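Local coordinates for protein MarR family transcriptional regulator (Staphylococcus epidermidis, PDB 5HLI) that senses redox state as a MarR-family transcriptional regulator and probably binds DNA as a dimer, at residues T71-P74 with M75-L79; N104-Q107 with Q108-A111; Y134-E137 with E138-Q141. The protein carries 1 engineered substitution. All coordinates share one frame; numbering follows the deposited sequence.

Interaction 1 (T71-P74 with M75-L79); sequences TLTP and MLKRL. Engineered in segment 75-79: M75 (natural residue Leu).
L72, T73 and P74 give their carbonyl oxygens to the amides of L76, K77 and R78, continuing the i to i+4 ladder of helix 69-81; L76 N lies 2.9 Å from L72 O. The helix kinks at P74, whose ring nitrogen has no hydrogen to offer the turn before. M75, an engineered residue that is Leu in the natural sequence, makes the main side-chain contact. Its chain leaves CB beside its own backbone N and stays extended to the sulfur, and then a bend about CG-SD (chi3 -87°) swings the terminal methyl back over the preceding turn. There CE meets L72 CD2 at 3.7 Å, the two side chains crossing at a slant. The same methyl stands 4.0 Å from T71 CG2, where the side chains run alongside each other in the same direction, and 3.6 Å from T71 O. On the more open flank, the aliphatic part of K77 runs beside T73, with K77 CG 3.5 Å from T73 O and K77 CE 4.2 Å from T73 CG2. T73 OG1 is hydrogen-bonded to S69 O, and its methyl points along K77; likewise, T71 OG1 is bonded to S68 OG. L72 and L76 face inward onto L58 of helix 58-65, while M75 also touches S42 of helix 41-52. Following helix 58-65 and leading into the hairpin 85-101, helix 69-81 is probably the recognition helix of the winged helix-turn-helix of MarR regulators.

Interaction 2 (N104-Q107 with Q108-A111); sequences NGQQ and QQEA
Q106 and Q109 meet at an irregular turn of helix 103-117, which follows the wing hairpin of the winged-helix fold. Q109 N does not take the oxygen four residues back: G105 O is hydrogen-bonded instead to W51 NE1 of helix 41-52. The amide turns to Q106 O at 3.3 Å, a 3-10-like i to i+3 bond whose donor stands 60° out of the carbonyl plane. A water accepts from E110 N at 3.2 Å, replacing the helical bond that E110 N lacks. The water lies 2.7 Å from Q106 O and also within donating range of E110 OE1; more acceptors compete for its protons than it has, so it cannot serve them all at once. The helix is therefore kinked at Q109 and E110, and solvent bridges the opened turn. One residue earlier the i to i+4 pattern still holds, with Q108 N bonded to N104 O at 2.8 Å. The N104 amide gives its ND2 to G83 O, tying the start of the helix to the chain just ahead of the wing. Its OD1 faces the bent chain of Q108, 3.5 Å from Q108 CG, with the two amide planes 44° apart. On the exposed flank, E110 CG sits between its own backbone N and carbonyl carbon (chi1 65°), which brings this CG to 3.5 Å from Q107 O.

Interaction 3 (Y134-E137 with E138-Q141); sequences YVFE and ELEQ
Y134 and E138 pack one turn apart on helix 126-147, the C-terminal helix of a MarR-type dimer. From E138 CB, 3.7 Å from Y134 O, the chain passes to CG, which comes to 3.3 Å from that same oxygen and lies over one face of the tyrosine ring. This is a CH-pi contact, with E138 CG 4.1 Å from the Y134 ring centroid and 29° off the normal. A bend at chi2 (-74°) then leads the carboxylate past the CE1 side of the ring. CD sits 3.8 Å from Y134 CE1, and OE1 ends 3.5 Å from the same ring carbon, the carboxylate turned 45° against the ring plane. Beneath, the amides of E138, L139 and E140 are bonded to the oxygens of Y134, V135 and F136. The opposite flank of the helix lines the dimer interface: E140 is hydrogen-bonded through OE1 to S18 OG and through OE2 to N21 ND2 of the second subunit, while F136 packs on V22 of helix 2-36 in its own chain. Between these flanks, V135 and L139 run side by side, with L139 CD1 4.0 Å from V135 CG1.

All three contacts join successive turns of a single helix, yet each helix has a different place in the fold. Interaction 1 lies in the probable DNA-binding winged helix and interaction 2 on the helix that follows its wing, their centres about 19 Å apart; interaction 3 lies across the centre of the chain, its centre about 31 Å from that of interaction 1, where the subunits meet. Interaction 2 is the surface contact, rich in amides and water, and has the most disturbed backbone. Interactions 1 and 3 are partly buried, with leucines turned inward and polar residues outward. The kinks of interactions 1 and 2 differ in cause: a proline breaks the ladder at 71-79, a diverted carbonyl and a water at 104-111; 134-141 has none.

Interaction 1 (T71-P74 with M75-L79)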
loop_
_atom_site.group_PDB
_atom_site.type_symbol
_atom_site.label_atom_id
_atom_site.label_comp_id
_atom_site.label_asym_id
_atom_site.label_seq_id
_atom_site.Cartn_x
_atom_site.Cartn_y
_atom_site.Cartn_z
ATOM N N THR A 71 19.704 -13.329 -0.348
ATOM C CA THR A 71 18.936 -12.150 -0.738
ATOM C C THR A 71 19.683 -10.871 -0.385
ATOM O O THR A 71 19.723 -9.923 -1.178
ATOM C CB THR A 71 17.559 -12.174 -0.067
ATOM O OG1 THR A 71 16.859 -13.367 -0.441
ATOM C CG2 THR A 71 16.728 -10.965 -0.482
ATOM N N LEU A 72 20.306 -10.836 0.795
ATOM C CA LEU A 72 20.972 -9.628 1.267
ATOM C C LEU A 72 22.305 -9.367 0.583
ATOM O O LEU A 72 22.761 -8.218 0.577
ATOM C CB LEU A 72 21.197 -9.710 2.774
ATOM C CG LEU A 72 19.969 -9.581 3.666
ATOM C CD1 LEU A 72 20.334 -9.967 5.079
ATOM C CD2 LEU A 72 19.440 -8.159 3.622
ATOM N N THR A 73 22.941 -10.398 0.023
ATOM C CA THR A 73 24.281 -10.232 -0.536
ATOM C C THR A 73 24.343 -9.162 -1.625
ATOM O O THR A 73 25.184 -8.255 -1.509
ATOM C CB THR A 73 24.806 -11.586 -1.034
ATOM O OG1 THR A 73 25.085 -12.433 0.088
ATOM C CG2 THR A 73 26.072 -11.407 -1.861
ATOM N N PRO A 74 23.507 -9.180 -2.670
ATOM C CA PRO A 74 23.598 -8.092 -3.662
ATOM C C PRO A 74 23.153 -6.746 -3.118
ATOM O O PRO A 74 23.650 -5.710 -3.580
ATOM C CB PRO A 74 22.684 -8.571 -4.798
ATOM C CG PRO A 74 21.708 -9.470 -4.133
ATOM C CD PRO A 74 22.485 -10.171 -3.055
ATOM N N MET A 75 22.238 -6.721 -2.180
ATOM C CA MET A 75 21.837 -5.471 -1.592
ATOM C C MET A 75 22.956 -4.775 -0.861
ATOM O O MET A 75 23.105 -3.608 -1.012
ATOM C CB MET A 75 20.667 -5.648 -0.684
ATOM C CG MET A 75 19.456 -5.949 -1.474
ATOM S SD MET A 75 18.120 -5.699 -0.405
ATOM C CE MET A 75 17.936 -7.244 0.411
ATOM N N LEU A 76 23.713 -5.513 -0.068
ATOM C CA LEU A 76 24.825 -4.918 0.664
ATOM C C LEU A 76 25.940 -4.487 -0.280
ATOM O O LEU A 76 26.567 -3.441 -0.072
ATOM C CB LEU A 76 25.342 -5.899 1.714
ATOM C CG LEU A 76 24.420 -6.057 2.926
ATOM C CD1 LEU A 76 24.875 -7.207 3.800
ATOM C CD2 LEU A 76 24.373 -4.758 3.719
ATOM N N LYS A 77 26.204 -5.278 -1.323
ATOM C CA LYS A 77 27.179 -4.861 -2.326
ATOM C C LYS A 77 26.759 -3.557 -2.988
ATOM O O LYS A 77 27.591 -2.667 -3.208
ATOM C CB LYS A 77 27.363 -5.957 -3.375
ATOM C CG LYS A 77 28.167 -7.157 -2.902
ATOM C CD LYS A 77 28.378 -8.140 -4.041
ATOM C CE LYS A 77 29.230 -9.322 -3.609
ATOM N NZ LYS A 77 29.418 -10.286 -4.728
ATOM N N ARG A 78 25.468 -3.419 -3.306
ATOM C CA ARG A 78 24.985 -2.185 -3.918
ATOM C C ARG A 78 25.084 -1.012 -2.951
ATOM O O ARG A 78 25.445 0.102 -3.350
ATOM C CB ARG A 78 23.546 -2.367 -4.404
ATOM C CG ARG A 78 22.906 -1.094 -4.951
ATOM C CD ARG A 78 23.733 -0.488 -6.087
ATOM N NE ARG A 78 23.192 0.795 -6.535
ATOM C CZ ARG A 78 23.795 1.603 -7.404
ATOM N NH1 ARG A 78 24.962 1.262 -7.931
ATOM N NH2 ARG A 78 23.229 2.752 -7.749
ATOM N N LEU A 79 24.766 -1.240 -1.673
ATOM C CA LEU A 79 24.895 -0.171 -0.690
ATOM C C LEU A 79 26.350 0.222 -0.477
ATOM O O LEU A 79 26.636 1.382 -0.157
ATOM C CB LEU A 79 24.250 -0.591 0.631
ATOM C CG LEU A 79 22.721 -0.564 0.641
ATOM C CD1 LEU A 79 22.174 -1.138 1.940
ATOM C CD2 LEU A 79 22.216 0.859 0.428
#

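Interaction 2 (N104-Q107 with Q108-A111)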
loop_
_atom_site.group_PDB
_atom_site.type_symbol
_atom_site.label_atom_id
_atom_site.label_comp_id
_atom_site.label_asym_id
_atom_site.label_seq_id
_atom_site.Cartn_x
_atom_site.Cartn_y
_atom_site.Cartn_z
ATOM N N ASN A 104 29.135 9.007 5.372
ATOM C CA ASN A 104 27.989 9.484 4.606
ATOM C C ASN A 104 26.721 8.719 4.972
ATOM O O ASN A 104 25.657 9.323 5.147
ATOM C CB ASN A 104 28.278 9.371 3.111
ATOM C CG ASN A 104 27.039 9.564 2.261
ATOM O OD1 ASN A 104 26.518 10.673 2.149
ATOM N ND2 ASN A 104 26.566 8.486 1.649
ATOM N N GLY A 105 26.815 7.393 5.097
ATOM C CA GLY A 105 25.648 6.610 5.481
ATOM C C GLY A 105 25.083 7.025 6.827
ATOM O O GLY A 105 23.865 7.036 7.027
ATOM N N GLN A 106 25.958 7.376 7.766
ATOM C CA GLN A 106 25.498 7.866 9.059
ATOM C C GLN A 106 24.846 9.238 8.927
ATOM O O GLN A 106 23.768 9.484 9.487
ATOM C CB GLN A 106 26.673 7.909 10.038
ATOM C CG GLN A 106 26.260 8.115 11.489
ATOM C CD GLN A 106 25.745 6.843 12.128
ATOM O OE1 GLN A 106 26.514 5.928 12.412
ATOM N NE2 GLN A 106 24.444 6.776 12.353
ATOM N N GLN A 107 25.484 10.147 8.185
ATOM C CA GLN A 107 24.941 11.493 8.027
ATOM C C GLN A 107 23.623 11.488 7.263
ATOM O O GLN A 107 22.774 12.357 7.489
ATOM C CB GLN A 107 25.954 12.391 7.315
ATOM C CG GLN A 107 27.229 12.641 8.105
ATOM C CD GLN A 107 28.419 12.959 7.215
ATOM O OE1 GLN A 107 28.277 13.136 6.005
ATOM N NE2 GLN A 107 29.602 13.038 7.817
ATOM N N GLN A 108 23.431 10.527 6.359
ATOM C CA GLN A 108 22.217 10.501 5.555
ATOM C C GLN A 108 20.977 10.115 6.350
ATOM O O GLN A 108 19.868 10.285 5.836
ATOM C CB GLN A 108 22.387 9.544 4.373
ATOM C CG GLN A 108 23.302 10.052 3.263
ATOM C CD GLN A 108 22.632 11.069 2.357
ATOM O OE1 GLN A 108 22.188 12.122 2.808
ATOM N NE2 GLN A 108 22.556 10.754 1.070
ATOM N N GLN A 109 21.133 9.606 7.578
ATOM C CA GLN A 109 19.967 9.217 8.367
ATOM C C GLN A 109 19.013 10.389 8.553
ATOM O O GLN A 109 17.808 10.269 8.304
ATOM C CB GLN A 109 20.392 8.663 9.728
ATOM C CG GLN A 109 19.199 8.295 10.611
ATOM C CD GLN A 109 19.595 7.698 11.948
ATOM O OE1 GLN A 109 20.778 7.575 12.264
ATOM N NE2 GLN A 109 18.599 7.323 12.742
ATOM N N GLU A 110 19.537 11.538 8.983
ATOM C CA GLU A 110 18.670 12.682 9.239
ATOM C C GLU A 110 18.138 13.289 7.946
ATOM O O GLU A 110 17.050 13.875 7.944
ATOM C CB GLU A 110 19.414 13.734 10.065
ATOM C CG GLU A 110 20.601 14.368 9.368
ATOM C CD GLU A 110 21.377 15.300 10.282
ATOM O OE1 GLU A 110 22.300 14.821 10.975
ATOM O OE2 GLU A 110 21.057 16.507 10.315
ATOM N N ALA A 111 18.879 13.157 6.842
ATOM C CA ALA A 111 18.384 13.653 5.562
ATOM C C ALA A 111 17.211 12.817 5.064
ATOM O O ALA A 111 16.215 13.364 4.578
ATOM C CB ALA A 111 19.509 13.669 4.529
HETATM O O HOH W 1 22.391 11.658 10.337
#

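Interaction 3 (Y134-E137 with E138-Q141)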
loop_
_atom_site.group_PDB
_atom_site.type_symbol
_atom_site.label_atom_id
_atom_site.label_comp_id
_atom_site.label_asym_id
_atom_site.label_seq_id
_atom_site.Cartn_x
_atom_site.Cartn_y
_atom_site.Cartn_z
ATOM N N TYR A 134 -4.223 5.157 14.669
ATOM C CA TYR A 134 -4.888 4.009 15.280
ATOM C C TYR A 134 -5.469 3.072 14.229
ATOM O O TYR A 134 -5.397 1.846 14.377
ATOM C CB TYR A 134 -5.983 4.489 16.234
ATOM C CG TYR A 134 -6.840 3.385 16.813
ATOM C CD1 TYR A 134 -6.280 2.382 17.598
ATOM C CD2 TYR A 134 -8.210 3.349 16.582
ATOM C CE1 TYR A 134 -7.057 1.375 18.129
ATOM C CE2 TYR A 134 -8.997 2.346 17.107
ATOM C CZ TYR A 134 -8.415 1.362 17.880
ATOM O OH TYR A 134 -9.194 0.359 18.408
ATOM N N VAL A 135 -6.045 3.624 13.160
ATOM C CA VAL A 135 -6.630 2.787 12.115
ATOM C C VAL A 135 -5.545 1.978 11.412
ATOM O O VAL A 135 -5.698 0.774 11.174
ATOM C CB VAL A 135 -7.429 3.646 11.120
ATOM C CG1 VAL A 135 -7.831 2.820 9.911
ATOM C CG2 VAL A 135 -8.659 4.228 11.797
ATOM N N PHE A 136 -4.427 2.626 11.076
ATOM C CA PHE A 136 -3.367 1.925 10.359
ATOM C C PHE A 136 -2.611 0.959 11.261
ATOM O O PHE A 136 -2.066 -0.038 10.774
ATOM C CB PHE A 136 -2.408 2.932 9.719
ATOM C CG PHE A 136 -2.932 3.533 8.446
ATOM C CD1 PHE A 136 -3.114 2.746 7.320
ATOM C CD2 PHE A 136 -3.248 4.878 8.374
ATOM C CE1 PHE A 136 -3.599 3.289 6.147
ATOM C CE2 PHE A 136 -3.731 5.429 7.200
ATOM C CZ PHE A 136 -3.907 4.632 6.086
ATOM N N GLU A 137 -2.565 1.228 12.570
ATOM C CA GLU A 137 -1.957 0.272 13.490
ATOM C C GLU A 137 -2.776 -1.010 13.570
ATOM O O GLU A 137 -2.215 -2.112 13.610
ATOM C CB GLU A 137 -1.806 0.887 14.882
ATOM C CG GLU A 137 -0.671 1.886 15.025
ATOM C CD GLU A 137 -0.467 2.322 16.464
ATOM O OE1 GLU A 137 0.455 1.796 17.124
ATOM O OE2 GLU A 137 -1.238 3.180 16.943
ATOM N N GLU A 138 -4.104 -0.889 13.597
ATOM C CA GLU A 138 -4.948 -2.074 13.677
ATOM C C GLU A 138 -5.019 -2.815 12.349
ATOM O O GLU A 138 -5.148 -4.044 12.339
ATOM C CB GLU A 138 -6.352 -1.694 14.147
ATOM C CG GLU A 138 -6.377 -1.048 15.523
ATOM C CD GLU A 138 -6.145 -2.050 16.638
ATOM O OE1 GLU A 138 -5.423 -1.714 17.599
ATOM O OE2 GLU A 138 -6.683 -3.174 16.552
ATOM N N LEU A 139 -4.931 -2.097 11.226
ATOM C CA LEU A 139 -4.855 -2.771 9.934
ATOM C C LEU A 139 -3.568 -3.576 9.809
ATOM O O LEU A 139 -3.578 -4.691 9.276
ATOM C CB LEU A 139 -4.976 -1.753 8.800
ATOM C CG LEU A 139 -6.382 -1.178 8.598
ATOM C CD1 LEU A 139 -6.367 -0.055 7.582
ATOM C CD2 LEU A 139 -7.347 -2.276 8.171
ATOM N N GLU A 140 -2.450 -3.033 10.303
ATOM C CA GLU A 140 -1.199 -3.789 10.319
ATOM C C GLU A 140 -1.370 -5.124 11.036
ATOM O O GLU A 140 -0.907 -6.166 10.558
ATOM C CB GLU A 140 -0.089 -2.969 10.984
ATOM C CG GLU A 140 0.613 -1.983 10.062
ATOM C CD GLU A 140 1.914 -1.464 10.652
ATOM O OE1 GLU A 140 1.886 -0.435 11.362
ATOM O OE2 GLU A 140 2.964 -2.097 10.419
ATOM N N GLN A 141 -2.050 -5.092 12.177
ATOM C CA GLN A 141 -2.253 -6.289 12.986
ATOM C C GLN A 141 -3.287 -7.243 12.389
ATOM O O GLN A 141 -3.083 -8.456 12.376
ATOM C CB GLN A 141 -2.659 -5.906 14.411
ATOM C CG GLN A 141 -1.486 -5.637 15.340
ATOM C CD GLN A 141 -1.884 -5.663 16.803
ATOM O OE1 GLN A 141 -3.026 -5.974 17.142
ATOM N NE2 GLN A 141 -0.941 -5.335 17.678
#